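Local coordinates for malonyl CoA-acyl carrier protein transacylase (Bartonella henselae, PDB 3QAT) that probably transfers the malonyl group from malonyl-CoA to acyl carrier protein, supplying the chain-extending unit of bacterial fatty acid synthesis, at residues T62-P67 and L120-N125; V72-I77 and E280-G284; L141-E146 and D167-I173; I267-S271 and I294-I298. All blocks are in the same frame, centred on the assembly; numbering follows the deposited sequence.

How the contacts relate
Contacts 1 and 2 lie in the core and share helix 62-82, their centres about 17 Å apart; contacts 3 and 4 lie farther from the middle of the chain, partly buried and at the surface respectively. In contact 1 two helices meet closely at a glycine, with arginines bonded across. Contact 2 packs aliphatic side chains against the end of a central strand and buries one serine bond. Contact 3 is mainly backbone pairing in the mixed sheet, with two carboxylates held by outside arginines. Contact 4 has no hydrogen bond between its segments, mainly isoleucine packing with Ser-271 and Asn-295 alongside, and touches contact 3 where Ile-294 meets Asn-168 and Gly-169.

Contact 1 of 4, residues T62-P67 and L120-N125; sequences TANAQP and LRIRGN
Gln-66 reaches from residues 62-67 of helix 62-82 across residues 120-125, and its side chain meets them at CB and again at the amide. CB lies over Leu-120 CB and O. The chain then runs out extended beyond CG to CD, which lies near Arg-123 NH1. OE1 touches Leu-120 CD2 and accepts from Arg-123 NH1 at 2.9 Å; the donor stands 52° out of the carbonyl plane, although OE1 itself lies in the plane of the guanidinium. NE2 passes 3.4 Å from Gly-124 CA and donates to Thr-62 OG1 in a nearly straight bond of 2.8 Å, which holds the amide's rotation.

The backbones come closest at Ala-63 and Gly-124, whose CA atoms are 3.9 Å apart; Gly-124 has no side chain, and Thr-62 CG2 also lies against it. Arg-121 bends at chi2 and chi3 (both 55°), bringing its guanidinium back so that NE and NH2 both grip Ala-63 O, at 2.8 and 3.2 Å, from one face of that carbonyl. NH2 also forms a salt bridge with Glu-45.

The two segments run roughly antiparallel, their axes at 149° and 7.5 Å apart at closest. Arg-123 NH2 bonds to Gln-256 and to Ser-98 of a GxSxG sequence, probably the nucleophile elbow of this acyltransferase. Helix 47-53 packs on Asn-64, Pro-67 and Arg-121, while helices 100-107 and 212-224 flank Arg-123.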
loop_
_atom_site.group_PDB
_atom_site.type_symbol
_atom_site.label_atom_id
_atom_site.label_comp_id
_atom_site.label_asym_id
_atom_site.label_seq_id
_atom_site.Cartn_x
_atom_site.Cartn_y
_atom_site.Cartn_z
ATOM N N THR A 62 -5.162 -10.998 -4.466
ATOM C CA THR A 62 -5.338 -9.591 -4.055
ATOM C C THR A 62 -6.694 -9.320 -3.344
ATOM O O THR A 62 -6.745 -8.490 -2.421
ATOM C CB THR A 62 -5.046 -8.641 -5.222
ATOM O OG1 THR A 62 -4.867 -7.293 -4.725
ATOM C CG2 THR A 62 -6.144 -8.738 -6.258
ATOM N N ALA A 63 -7.739 -10.081 -3.680
ATOM C CA ALA A 63 -9.025 -9.946 -2.982
ATOM C C ALA A 63 -8.944 -10.339 -1.512
ATOM O O ALA A 63 -9.771 -9.910 -0.705
ATOM C CB ALA A 63 -10.116 -10.734 -3.687
ATOM N N ASN A 64 -7.929 -11.147 -1.167
ATOM C CA ASN A 64 -7.643 -11.476 0.235
ATOM C C ASN A 64 -6.579 -10.590 0.871
ATOM O O ASN A 64 -6.773 -10.082 1.991
ATOM C CB ASN A 64 -7.293 -12.961 0.357
ATOM C CG ASN A 64 -8.467 -13.823 -0.004
ATOM O OD1 ASN A 64 -9.632 -13.416 0.169
ATOM N ND2 ASN A 64 -8.195 -15.005 -0.547
ATOM N N ALA A 65 -5.468 -10.406 0.154
ATOM C CA ALA A 65 -4.339 -9.665 0.697
ATOM C C ALA A 65 -4.714 -8.224 1.049
ATOM O O ALA A 65 -4.202 -7.673 2.010
ATOM C CB ALA A 65 -3.181 -9.670 -0.309
ATOM N N GLN A 66 -5.595 -7.603 0.258
ATOM C CA GLN A 66 -5.893 -6.178 0.524
ATOM C C GLN A 66 -6.650 -5.989 1.868
ATOM O O GLN A 66 -6.146 -5.279 2.726
ATOM C CB GLN A 66 -6.635 -5.517 -0.645
ATOM C CG GLN A 66 -5.793 -5.492 -1.926
ATOM C CD GLN A 66 -6.361 -4.532 -2.972
ATOM O OE1 GLN A 66 -6.857 -3.443 -2.637
ATOM N NE2 GLN A 66 -6.271 -4.917 -4.257
ATOM N N PRO A 67 -7.828 -6.638 2.055
ATOM C CA PRO A 67 -8.452 -6.447 3.368
ATOM C C PRO A 67 -7.605 -7.055 4.490
ATOM O O PRO A 67 -7.594 -6.509 5.615
ATOM C CB PRO A 67 -9.829 -7.146 3.246
ATOM C CG PRO A 67 -9.658 -8.133 2.055
ATOM C CD PRO A 67 -8.702 -7.397 1.118
ATOM N N LEU A 120 -11.882 -2.553 0.287
ATOM C CA LEU A 120 -10.685 -3.286 -0.162
ATOM C C LEU A 120 -11.008 -4.618 -0.819
ATOM O O LEU A 120 -10.337 -5.029 -1.758
ATOM C CB LEU A 120 -9.663 -3.450 0.975
ATOM C CG LEU A 120 -9.012 -2.109 1.340
ATOM C CD1 LEU A 120 -8.185 -2.338 2.582
ATOM C CD2 LEU A 120 -8.145 -1.592 0.176
ATOM N N ARG A 121 -12.086 -5.259 -0.373
ATOM C CA ARG A 121 -12.570 -6.448 -1.054
ATOM C C ARG A 121 -13.092 -6.102 -2.475
ATOM O O ARG A 121 -12.775 -6.786 -3.439
ATOM C CB ARG A 121 -13.613 -7.156 -0.174
ATOM C CG ARG A 121 -14.401 -8.280 -0.842
ATOM C CD ARG A 121 -13.542 -9.377 -1.468
ATOM N NE ARG A 121 -12.568 -10.000 -0.550
ATOM C CZ ARG A 121 -12.859 -10.965 0.328
ATOM N NH1 ARG A 121 -14.114 -11.365 0.544
ATOM N NH2 ARG A 121 -11.864 -11.512 1.028
ATOM N N ILE A 122 -13.834 -4.998 -2.580
ATOM C CA ILE A 122 -14.306 -4.518 -3.899
ATOM C C ILE A 122 -13.093 -4.201 -4.777
ATOM O O ILE A 122 -13.062 -4.557 -5.977
ATOM C CB ILE A 122 -15.230 -3.284 -3.717
ATOM C CG1 ILE A 122 -16.578 -3.758 -3.164
ATOM C CG2 ILE A 122 -15.408 -2.541 -5.068
ATOM C CD1 ILE A 122 -17.417 -2.593 -2.569
ATOM N N ARG A 123 -12.082 -3.568 -4.182
ATOM C CA ARG A 123 -10.910 -3.158 -4.942
ATOM C C ARG A 123 -10.150 -4.387 -5.469
ATOM O O ARG A 123 -9.810 -4.464 -6.656
ATOM C CB ARG A 123 -10.003 -2.315 -4.032
ATOM C CG ARG A 123 -8.915 -1.540 -4.773
ATOM C CD ARG A 123 -8.266 -0.537 -3.808
ATOM N NE ARG A 123 -7.178 0.265 -4.418
ATOM C CZ ARG A 123 -5.891 -0.114 -4.451
ATOM N NH1 ARG A 123 -5.504 -1.318 -3.978
ATOM N NH2 ARG A 123 -4.970 0.690 -4.990
ATOM N N GLY A 124 -9.922 -5.356 -4.582
ATOM C CA GLY A 124 -9.195 -6.586 -4.951
ATOM C C GLY A 124 -9.971 -7.383 -5.992
ATOM O O GLY A 124 -9.402 -7.832 -6.975
ATOM N N ASN A 125 -11.276 -7.537 -5.783
ATOM C CA ASN A 125 -12.102 -8.255 -6.762
ATOM C C ASN A 125 -12.030 -7.582 -8.141
ATOM O O ASN A 125 -11.886 -8.278 -9.186
ATOM C CB ASN A 125 -13.562 -8.336 -6.307
ATOM C CG ASN A 125 -13.829 -9.433 -5.273
ATOM O OD1 ASN A 125 -13.044 -10.366 -5.109
ATOM N ND2 ASN A 125 -14.955 -9.321 -4.590
#

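Contact 2 of 4, residues V72-I77 and E280-G284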
loop_
_atom_site.group_PDB
_atom_site.type_symbol
_atom_site.label_atom_id
_atom_site.label_comp_id
_atom_site.label_asym_id
_atom_site.label_seq_id
_atom_site.Cartn_x
_atom_site.Cartn_y
_atom_site.Cartn_z
ATOM N N VAL A 72 -4.364 -6.184 9.671
ATOM C CA VAL A 72 -3.171 -6.230 10.518
ATOM C C VAL A 72 -2.776 -4.810 10.926
ATOM O O VAL A 72 -2.505 -4.557 12.102
ATOM C CB VAL A 72 -2.008 -6.929 9.814
ATOM C CG1 VAL A 72 -0.730 -6.877 10.685
ATOM C CG2 VAL A 72 -2.401 -8.383 9.504
ATOM N N SER A 73 -2.761 -3.877 9.971
ATOM C CA SER A 73 -2.411 -2.494 10.290
ATOM C C SER A 73 -3.365 -1.887 11.320
ATOM O O SER A 73 -2.936 -1.251 12.297
ATOM C CB SER A 73 -2.380 -1.613 9.034
ATOM O OG SER A 73 -1.252 -1.884 8.225
ATOM N N MET A 74 -4.656 -2.098 11.099
ATOM C CA MET A 74 -5.662 -1.520 12.031
ATOM C C MET A 74 -5.636 -2.191 13.406
ATOM O O MET A 74 -5.890 -1.532 14.412
ATOM C CB MET A 74 -7.064 -1.558 11.412
ATOM C CG MET A 74 -7.254 -0.465 10.351
ATOM S SD MET A 74 -6.895 1.228 10.937
ATOM C CE MET A 74 -7.995 1.364 12.351
ATOM N N ALA A 75 -5.288 -3.482 13.468
ATOM C CA ALA A 75 -5.099 -4.130 14.787
ATOM C C ALA A 75 -3.969 -3.411 15.552
ATOM O O ALA A 75 -4.122 -3.084 16.738
ATOM C CB ALA A 75 -4.756 -5.617 14.626
ATOM N N VAL A 76 -2.850 -3.152 14.884
ATOM C CA VAL A 76 -1.765 -2.384 15.518
ATOM C C VAL A 76 -2.249 -0.995 15.973
ATOM O O VAL A 76 -1.986 -0.596 17.129
ATOM C CB VAL A 76 -0.546 -2.260 14.599
ATOM C CG1 VAL A 76 0.499 -1.289 15.211
ATOM C CG2 VAL A 76 0.064 -3.627 14.366
ATOM N N ILE A 77 -2.969 -0.273 15.106
ATOM C CA ILE A 77 -3.476 1.061 15.471
ATOM C C ILE A 77 -4.361 0.981 16.720
ATOM O O ILE A 77 -4.230 1.805 17.649
ATOM C CB ILE A 77 -4.243 1.755 14.302
ATOM C CG1 ILE A 77 -3.298 2.094 13.123
ATOM C CG2 ILE A 77 -5.021 3.024 14.807
ATOM C CD1 ILE A 77 -2.226 3.211 13.421
ATOM N N GLU A 280 6.372 2.169 10.180
ATOM C CA GLU A 280 5.652 1.223 9.303
ATOM C C GLU A 280 4.683 0.412 10.182
ATOM O O GLU A 280 5.105 -0.392 11.028
ATOM C CB GLU A 280 6.663 0.297 8.601
ATOM C CG GLU A 280 5.975 -0.741 7.695
ATOM C CD GLU A 280 6.946 -1.484 6.774
ATOM O OE1 GLU A 280 8.184 -1.490 7.066
ATOM O OE2 GLU A 280 6.454 -2.011 5.724
ATOM N N ILE A 281 3.389 0.624 9.957
ATOM C CA ILE A 281 2.364 0.092 10.840
ATOM C C ILE A 281 1.763 -1.164 10.237
ATOM O O ILE A 281 1.125 -1.092 9.193
ATOM C CB ILE A 281 1.224 1.137 11.024
ATOM C CG1 ILE A 281 1.739 2.493 11.543
ATOM C CG2 ILE A 281 0.138 0.576 11.968
ATOM C CD1 ILE A 281 2.469 2.410 12.906
ATOM N N GLY A 282 1.954 -2.311 10.875
ATOM C CA GLY A 282 1.356 -3.568 10.394
ATOM C C GLY A 282 2.350 -4.672 10.087
ATOM O O GLY A 282 3.301 -4.886 10.823
ATOM N N SER A 283 2.113 -5.395 8.988
ATOM C CA SER A 283 2.898 -6.599 8.658
ATOM C C SER A 283 4.183 -6.276 7.882
ATOM O O SER A 283 4.136 -5.576 6.878
ATOM C CB SER A 283 2.035 -7.531 7.788
ATOM O OG SER A 283 2.749 -8.755 7.541
ATOM N N GLY A 284 5.312 -6.817 8.345
ATOM C CA GLY A 284 6.554 -6.809 7.559
ATOM C C GLY A 284 7.438 -5.572 7.695
ATOM O O GLY A 284 7.145 -4.639 8.466
HETATM O O HOH W 1 -0.214 -4.531 7.427
#
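Ser-73 turns OG beside its own backbone N (chi1 -73°), and from there the hydroxyl meets the carbonyl of Ile-281. On the strand side, Ile-281 sets CG2 opposite its backbone N and CG1 beside it (chi1 -56°), which sends the CG2 methyl into the helix surface formed by residues 72-77. Ser-73 OG donates to Ile-281 O at 2.7 Å, tilted 31° from the carbonyl plane. The same hydroxyl accepts from a water at 3.0 Å, and that water in turn takes the N-H of Ser-283 at 2.9 Å. One serine thus satisfies the buried end of the strand directly and, through the water, the start of the loop after it.

Apolar packing fills in around this polar link. Ile-281 CG2 lies 3.8 Å from Val-76 CG1 and equally far from Ile-77 CD1, packing against both and against Ser-73 O. On the other side of the serine, Val-72 CG1 sits 3.6 Å from Ser-283 N. Gly-282, which has no side chain, brings its CA to 3.9 Å from Ser-73 CA.

The strand belongs to the parallel sheet, where Ile-281 pairs with Thr-10 of strand 6-11. Phe-9 and Phe-11 of that strand also touch Ile-281. Residues 72-77 pack on this sheet, with helix 30-43 touching Val-72 and helix 100-107 touching Ile-77.

Contact 3 of 4, residues L141-E146 and D167-I173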
loop_
_atom_site.group_PDB
_atom_site.type_symbol
_atom_site.label_atom_id
_atom_site.label_comp_id
_atom_site.label_asym_id
_atom_site.label_seq_id
_atom_site.Cartn_x
_atom_site.Cartn_y
_atom_site.Cartn_z
ATOM N N LEU A 141 12.227 -3.853 -11.507
ATOM C CA LEU A 141 13.543 -3.403 -11.980
ATOM C C LEU A 141 14.325 -2.765 -10.838
ATOM O O LEU A 141 13.756 -2.101 -9.960
ATOM C CB LEU A 141 13.385 -2.360 -13.099
ATOM C CG LEU A 141 12.415 -2.694 -14.223
ATOM C CD1 LEU A 141 12.339 -1.485 -15.207
ATOM C CD2 LEU A 141 12.727 -4.031 -14.938
ATOM N N ILE A 142 15.641 -2.977 -10.838
ATOM C CA ILE A 142 16.542 -2.227 -9.963
ATOM C C ILE A 142 17.708 -1.653 -10.758
ATOM O O ILE A 142 18.303 -2.358 -11.586
ATOM C CB ILE A 142 17.128 -3.102 -8.851
ATOM C CG1 ILE A 142 16.005 -3.742 -8.040
ATOM C CG2 ILE A 142 18.001 -2.241 -7.898
ATOM C CD1 ILE A 142 16.525 -4.736 -7.038
ATOM N N GLY A 143 17.986 -0.369 -10.531
ATOM C CA GLY A 143 19.232 0.259 -10.993
ATOM C C GLY A 143 19.094 1.234 -12.137
ATOM O O GLY A 143 20.094 1.840 -12.568
ATOM N N LEU A 144 17.883 1.388 -12.665
ATOM C CA LEU A 144 17.628 2.385 -13.701
ATOM C C LEU A 144 16.772 3.518 -13.155
ATOM O O LEU A 144 15.794 3.273 -12.457
ATOM C CB LEU A 144 16.930 1.753 -14.912
ATOM C CG LEU A 144 17.649 0.577 -15.583
ATOM C CD1 LEU A 144 16.796 -0.003 -16.727
ATOM C CD2 LEU A 144 19.049 0.988 -16.093
ATOM N N ASP A 145 17.126 4.760 -13.484
ATOM C CA ASP A 145 16.324 5.881 -12.985
ATOM C C ASP A 145 15.018 6.003 -13.767
ATOM O O ASP A 145 14.853 5.380 -14.819
ATOM C CB ASP A 145 17.122 7.204 -12.939
ATOM C CG ASP A 145 17.536 7.699 -14.304
ATOM O OD1 ASP A 145 16.868 7.384 -15.315
ATOM O OD2 ASP A 145 18.546 8.434 -14.375
ATOM N N GLU A 146 14.103 6.796 -13.231
ATOM C CA GLU A 146 12.782 6.987 -13.801
ATOM C C GLU A 146 12.816 7.404 -15.269
ATOM O O GLU A 146 12.072 6.865 -16.094
ATOM C CB GLU A 146 12.074 8.042 -12.984
ATOM C CG GLU A 146 10.593 7.950 -12.993
ATOM C CD GLU A 146 10.006 8.524 -11.719
ATOM O OE1 GLU A 146 10.605 9.488 -11.162
ATOM O OE2 GLU A 146 8.944 8.012 -11.285
ATOM N N ASP A 167 7.307 3.939 -8.251
ATOM C CA ASP A 167 8.642 4.483 -8.127
ATOM C C ASP A 167 8.943 4.339 -6.626
ATOM O O ASP A 167 8.463 5.144 -5.819
ATOM C CB ASP A 167 8.637 5.965 -8.567
ATOM C CG ASP A 167 9.978 6.663 -8.332
ATOM O OD1 ASP A 167 11.013 5.985 -8.268
ATOM O OD2 ASP A 167 10.008 7.914 -8.203
ATOM N N ASN A 168 9.686 3.295 -6.252
ATOM C CA ASN A 168 9.815 2.904 -4.834
ATOM C C ASN A 168 10.988 3.450 -4.047
ATOM O O ASN A 168 11.008 3.355 -2.813
ATOM C CB ASN A 168 9.733 1.379 -4.684
ATOM C CG ASN A 168 8.325 0.874 -4.917
ATOM O OD1 ASN A 168 7.351 1.601 -4.654
ATOM N ND2 ASN A 168 8.200 -0.368 -5.410
ATOM N N GLY A 169 11.921 4.074 -4.740
ATOM C CA GLY A 169 13.139 4.568 -4.092
ATOM C C GLY A 169 14.218 3.497 -4.137
ATOM O O GLY A 169 13.960 2.342 -4.494
ATOM N N GLY A 170 15.440 3.877 -3.784
ATOM C CA GLY A 170 16.538 2.929 -3.778
ATOM C C GLY A 170 16.836 2.349 -5.149
ATOM O O GLY A 170 17.393 1.251 -5.249
ATOM N N GLY A 171 16.465 3.076 -6.190
ATOM C CA GLY A 171 16.626 2.614 -7.570
ATOM C C GLY A 171 15.643 1.518 -7.986
ATOM O O GLY A 171 15.835 0.886 -9.034
ATOM N N GLN A 172 14.591 1.311 -7.195
ATOM C CA GLN A 172 13.572 0.272 -7.483
ATOM C C GLN A 172 12.390 0.856 -8.221
ATOM O O GLN A 172 11.727 1.772 -7.715
ATOM C CB GLN A 172 13.040 -0.361 -6.198
ATOM C CG GLN A 172 14.080 -1.183 -5.462
ATOM C CD GLN A 172 13.542 -1.750 -4.173
ATOM O OE1 GLN A 172 12.384 -2.202 -4.089
ATOM N NE2 GLN A 172 14.366 -1.717 -3.150
ATOM N N ILE A 173 12.114 0.319 -9.406
ATOM C CA ILE A 173 10.982 0.774 -10.213
ATOM C C ILE A 173 10.215 -0.463 -10.699
ATOM O O ILE A 173 10.821 -1.424 -11.188
ATOM C CB ILE A 173 11.448 1.661 -11.396
ATOM C CG1 ILE A 173 11.993 3.016 -10.884
ATOM C CG2 ILE A 173 10.291 1.875 -12.419
ATOM C CD1 ILE A 173 12.590 3.898 -11.946
HETATM O O HOH W 2 15.047 0.654 -11.784
#
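The carboxylates of Glu-146 and Asp-167 meet with their planes 58° apart and their side chains crossing at about a right angle. They lie beside the mixed sheet, in which strand 136-142 pairs antiparallel with strand 172-176; the latter forms a beta hairpin with strand 162-169 through a type I' turn from Gly-169 to Gln-172. Asp-167 OD2 lies 3.3 Å from Glu-146 OE2 and nearly as close to OE1, all acceptors, so no bond joins them. Arg-264 forms salt bridges with Asp-167 OD2 and Glu-146 OE1, and Arg-260 with Glu-146 OE2; these positive charges probably offset the repulsion. Glu-146 gets there with CG opposite its backbone N (chi1 -154°) and an extended chain.

The strands themselves are joined by backbone bonds. Leu-141 and Ile-173 form a hydrogen-bonded pair, with Leu-141 N to Ile-173 O at 2.8 Å and Ile-173 N to Leu-141 O at 3.0 Å. Ile-142 and Gln-172 follow as a non-hydrogen-bonded pair, their side chains alongside each other and pointing the same way. Beyond it Gly-143, just after strand 136-142, donates its N-H to Gly-171 O at 2.9 Å, and a water bridges that oxygen to Leu-144 N. Gly-170 and Gly-171, both of positive phi, are the central residues of the turn.

Leu-141 and Ile-173 share the sheet face covered by Val-149 of helix 146-155, whose N-terminus is capped by Asp-145. Just where that helix starts, the CD1 methyl of Ile-173 comes within 3.3 Å of Leu-144 O and 3.5 Å of Glu-146 N.

Contact 4 of 4, residues I267-S271 and I294-I298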
loop_
_atom_site.group_PDB
_atom_site.type_symbol
_atom_site.label_atom_id
_atom_site.label_comp_id
_atom_site.label_asym_id
_atom_site.label_seq_id
_atom_site.Cartn_x
_atom_site.Cartn_y
_atom_site.Cartn_z
ATOM N N ILE A 267 8.271 9.746 0.497
ATOM C CA ILE A 267 9.197 9.691 1.620
ATOM C C ILE A 267 10.105 10.931 1.621
ATOM O O ILE A 267 10.388 11.514 2.693
ATOM C CB ILE A 267 10.037 8.401 1.590
ATOM C CG1 ILE A 267 9.105 7.177 1.738
ATOM C CG2 ILE A 267 11.131 8.435 2.703
ATOM C CD1 ILE A 267 8.198 7.217 2.996
ATOM N N GLU A 268 10.536 11.352 0.435
ATOM C CA GLU A 268 11.352 12.572 0.331
ATOM C C GLU A 268 10.569 13.792 0.827
ATOM O O GLU A 268 11.132 14.617 1.562
ATOM C CB GLU A 268 11.878 12.775 -1.090
ATOM C CG GLU A 268 12.964 11.749 -1.453
ATOM C CD GLU A 268 13.443 11.824 -2.898
ATOM O OE1 GLU A 268 12.807 12.509 -3.718
ATOM O OE2 GLU A 268 14.463 11.184 -3.222
ATOM N N TRP A 269 9.304 13.922 0.416
ATOM C CA TRP A 269 8.474 15.032 0.881
ATOM C C TRP A 269 8.302 15.000 2.404
ATOM O O TRP A 269 8.530 15.998 3.101
ATOM C CB TRP A 269 7.102 15.086 0.186
ATOM C CG TRP A 269 6.402 16.377 0.548
ATOM C CD1 TRP A 269 6.525 17.565 -0.095
ATOM C CD2 TRP A 269 5.545 16.610 1.679
ATOM N NE1 TRP A 269 5.769 18.531 0.539
ATOM C CE2 TRP A 269 5.160 17.975 1.633
ATOM C CE3 TRP A 269 5.055 15.801 2.717
ATOM C CZ2 TRP A 269 4.326 18.562 2.598
ATOM C CZ3 TRP A 269 4.208 16.382 3.679
ATOM C CH2 TRP A 269 3.876 17.766 3.621
ATOM N N ILE A 270 7.886 13.854 2.930
ATOM C CA ILE A 270 7.687 13.748 4.376
ATOM C C ILE A 270 8.946 14.134 5.164
ATOM O O ILE A 270 8.864 14.888 6.135
ATOM C CB ILE A 270 7.146 12.344 4.772
ATOM C CG1 ILE A 270 5.708 12.153 4.271
ATOM C CG2 ILE A 270 7.173 12.150 6.283
ATOM C CD1 ILE A 270 5.222 10.676 4.386
ATOM N N SER A 271 10.104 13.639 4.730
ATOM C CA SER A 271 11.370 13.876 5.422
ATOM C C SER A 271 11.785 15.339 5.399
ATOM O O SER A 271 12.482 15.789 6.314
ATOM C CB SER A 271 12.483 13.036 4.789
ATOM O OG SER A 271 12.122 11.668 4.902
ATOM N N ILE A 294 16.072 5.371 0.690
ATOM C CA ILE A 294 15.739 6.713 0.216
ATOM C C ILE A 294 16.446 7.820 0.998
ATOM O O ILE A 294 16.901 8.812 0.406
ATOM C CB ILE A 294 14.203 6.942 0.275
ATOM C CG1 ILE A 294 13.497 6.009 -0.722
ATOM C CG2 ILE A 294 13.851 8.429 -0.012
ATOM C CD1 ILE A 294 11.989 5.825 -0.441
ATOM N N ASN A 295 16.510 7.668 2.321
ATOM C CA ASN A 295 17.056 8.703 3.196
ATOM C C ASN A 295 17.805 8.019 4.341
ATOM O O ASN A 295 17.210 7.329 5.155
ATOM C CB ASN A 295 15.902 9.581 3.718
ATOM C CG ASN A 295 16.376 10.753 4.592
ATOM O OD1 ASN A 295 17.222 10.593 5.477
ATOM N ND2 ASN A 295 15.808 11.932 4.349
ATOM N N LYS A 296 19.121 8.206 4.390
ATOM C CA LYS A 296 19.959 7.553 5.400
ATOM C C LYS A 296 19.919 8.219 6.785
ATOM O O LYS A 296 20.434 7.666 7.757
ATOM C CB LYS A 296 21.413 7.465 4.892
ATOM N N ASP A 297 19.300 9.389 6.887
ATOM C CA ASP A 297 19.303 10.147 8.140
ATOM C C ASP A 297 18.039 9.985 8.970
ATOM O O ASP A 297 18.069 10.190 10.182
ATOM C CB ASP A 297 19.543 11.638 7.888
ATOM C CG ASP A 297 20.863 11.913 7.187
ATOM O OD1 ASP A 297 21.868 11.211 7.456
ATOM O OD2 ASP A 297 20.878 12.847 6.359
ATOM N N ILE A 298 16.921 9.650 8.334
ATOM C CA ILE A 298 15.669 9.465 9.078
ATOM C C ILE A 298 15.710 8.170 9.887
ATOM O O ILE A 298 16.414 7.223 9.540
ATOM C CB ILE A 298 14.423 9.462 8.159
ATOM C CG1 ILE A 298 14.674 8.550 6.965
ATOM C CG2 ILE A 298 14.052 10.897 7.754
ATOM C CD1 ILE A 298 13.459 8.194 6.153
#
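Ile-267 and Ile-294 pack at about a right angle, joining helix 263-272 to the end of helix 286-294 and to the loop that leads through an Asx turn into strand 299-303. This part of the acyltransferase fold lies near the surface, beside the parallel sheet, and Leu-278 of strand 275-281 touches both Ile-267 and Ile-298.

The apolar contacts carry the join. Ile-294 CD1 sits 3.8 Å from Ile-267 CB, while its CG2 touches both Ile-267 CG2 and Glu-268 CG, the latter at 3.7 Å. The Glu-268 carboxylate itself pairs with Arg-264. Farther along, Ile-298 CD1 approaches Ile-267 CG2, and its CG2 methyl lies 3.5 Å from Ser-271 OG.

Ser-271 and Asn-295 make their bonds within their own segments. Ser-271 points OG back beside its backbone N (chi1 -60°), from where it donates to Ile-267 O at 2.8 Å; Ser-271 N reaches that oxygen from the opposite face. In the loop, Asn-295 presents its ND2 to Ser-271 CB, and its amide oxygen ties the chain into a compact turn: OD1 accepts from Asp-297 N in the carbonyl plane at 2.8 Å and from Ile-298 N, well above that plane, at 3.0 Å.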